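Local structure of possible exported protein (Mycobacterium tuberculosis, 3MAY) at residues S21-Y25 against D65-L69. The protein binds heme, free or taken from host hemoglobin, and delivers it to the membrane proteins MmpL3 and MmpL11 as part of a mycobacterial heme-iron acquisition system. Sequence-based numbering, arbitrary orientation.
Sequences SMGDY and DLHAL
Asp65 OD2 is gripped twice: it takes a hydrogen bond from Tyr25 OH at 2.7 Å and forms a salt bridge with Lys61, one turn back on its own helix. The phenol uses the anti lone pair of OD2, which lies near the ring plane at its edge, while the carboxylate stands almost perpendicular to the ring, 84° between planes. With CG anti to the backbone N (chi1 179°), the Tyr25 ring is directed across to the facing helix. At the root of that ring, Leu69 CD1 packs 3.6 Å from Tyr25 CB, and the other methyl, CD2, sits beside Ser21, whose OG is hydrogen-bonded back to Ser17 O. Further along, Tyr25 CE2 lies 4.4 Å from Leu66 CG, and Met22 SD brushes Leu66 CD2 at 4.5 Å. Tyr25 is probably the axial ligand of the heme iron; in this model the hydrogen bond to Asp65 fixes where its hydroxyl points. Segments 21-25 of helix 8-27 and 65-69 of helix 60-69 run nearly antiparallel (156°), their axes 10.6 Å apart at closest approach; Met36 of helix 30-41 touches both Met22 and Leu66, while His29, a probable heme-binding residue, meets the Tyr25 ring just beyond helix 8-27.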
loop_
_atom_site.group_PDB
_atom_site.type_symbol
_atom_site.label_atom_id
_atom_site.label_comp_id
_atom_site.label_asym_id
_atom_site.label_seq_id
_atom_site.Cartn_x
_atom_site.Cartn_y
_atom_site.Cartn_z
ATOM N N SER C 21 -0.078 -16.887 -14.545
ATOM C CA SER C 21 1.202 -17.173 -15.112
ATOM C C SER C 21 2.295 -16.722 -14.170
ATOM O O SER C 21 3.329 -17.393 -14.087
ATOM C CB SER C 21 1.295 -16.619 -16.507
ATOM O OG SER C 21 1.269 -15.225 -16.425
ATOM N N MET C 22 2.071 -15.687 -13.357
ATOM C CA MET C 22 3.020 -15.465 -12.236
ATOM C C MET C 22 3.120 -16.631 -11.239
ATOM O O MET C 22 4.247 -16.922 -10.707
ATOM C CB MET C 22 2.803 -14.152 -11.494
ATOM C CG MET C 22 3.715 -13.940 -10.249
ATOM S SD MET C 22 3.460 -12.268 -9.546
ATOM C CE MET C 22 4.346 -12.275 -7.935
ATOM N N GLY C 23 2.003 -17.320 -10.983
ATOM C CA GLY C 23 2.063 -18.505 -10.140
ATOM C C GLY C 23 2.904 -19.596 -10.816
ATOM O O GLY C 23 3.761 -20.216 -10.175
ATOM N N ASP C 24 2.673 -19.846 -12.109
ATOM C CA ASP C 24 3.521 -20.769 -12.853
ATOM C C ASP C 24 5.018 -20.389 -12.808
ATOM O O ASP C 24 5.869 -21.254 -12.612
ATOM C CB ASP C 24 3.057 -20.832 -14.312
ATOM C CG ASP C 24 1.709 -21.470 -14.473
ATOM O OD1 ASP C 24 1.240 -22.176 -13.567
ATOM O OD2 ASP C 24 1.105 -21.276 -15.525
ATOM N N TYR C 25 5.353 -19.100 -12.922
ATOM C CA TYR C 25 6.738 -18.674 -12.916
ATOM C C TYR C 25 7.369 -18.936 -11.576
ATOM O O TYR C 25 8.477 -19.433 -11.505
ATOM C CB TYR C 25 6.820 -17.196 -13.211
ATOM C CG TYR C 25 8.211 -16.642 -13.206
ATOM C CD1 TYR C 25 9.052 -16.865 -14.272
ATOM C CD2 TYR C 25 8.697 -15.878 -12.146
ATOM C CE1 TYR C 25 10.340 -16.348 -14.287
ATOM C CE2 TYR C 25 10.045 -15.356 -12.147
ATOM C CZ TYR C 25 10.851 -15.600 -13.243
ATOM O OH TYR C 25 12.198 -15.130 -13.372
ATOM N N ASP C 65 11.854 -10.818 -16.206
ATOM C CA ASP C 65 10.763 -11.820 -16.411
ATOM C C ASP C 65 9.465 -11.328 -15.775
ATOM O O ASP C 65 8.397 -11.414 -16.334
ATOM C CB ASP C 65 11.128 -13.189 -15.791
ATOM C CG ASP C 65 12.116 -13.991 -16.625
ATOM O OD1 ASP C 65 12.386 -13.670 -17.827
ATOM O OD2 ASP C 65 12.646 -14.975 -16.049
ATOM N N LEU C 66 9.590 -10.820 -14.568
ATOM C CA LEU C 66 8.459 -10.286 -13.875
ATOM C C LEU C 66 7.833 -9.189 -14.697
ATOM O O LEU C 66 6.645 -9.277 -15.021
ATOM C CB LEU C 66 8.838 -9.866 -12.459
ATOM C CG LEU C 66 8.961 -11.125 -11.569
ATOM C CD1 LEU C 66 9.909 -10.977 -10.391
ATOM C CD2 LEU C 66 7.587 -11.576 -11.070
ATOM N N HIS C 67 8.644 -8.223 -15.133
ATOM C CA HIS C 67 8.202 -7.236 -16.134
ATOM C C HIS C 67 7.440 -7.837 -17.333
ATOM O O HIS C 67 6.393 -7.331 -17.708
ATOM C CB HIS C 67 9.388 -6.406 -16.646
ATOM C CG HIS C 67 8.978 -5.255 -17.505
ATOM N ND1 HIS C 67 8.422 -4.103 -16.980
ATOM C CD2 HIS C 67 8.997 -5.088 -18.847
ATOM C CE1 HIS C 67 8.133 -3.271 -17.968
ATOM N NE2 HIS C 67 8.467 -3.845 -19.113
ATOM N N ALA C 68 7.936 -8.919 -17.929
ATOM C CA ALA C 68 7.230 -9.515 -19.055
ATOM C C ALA C 68 5.899 -10.152 -18.689
ATOM O O ALA C 68 4.952 -10.090 -19.474
ATOM C CB ALA C 68 8.109 -10.523 -19.769
ATOM N N LEU C 69 5.836 -10.833 -17.549
ATOM C CA LEU C 69 4.569 -11.490 -17.142
ATOM C C LEU C 69 3.433 -10.469 -17.002
ATOM O O LEU C 69 2.302 -10.797 -17.338
ATOM C CB LEU C 69 4.723 -12.227 -15.816
ATOM C CG LEU C 69 5.365 -13.543 -16.133
ATOM C CD1 LEU C 69 5.749 -14.244 -14.891
ATOM C CD2 LEU C 69 4.390 -14.387 -17.019
#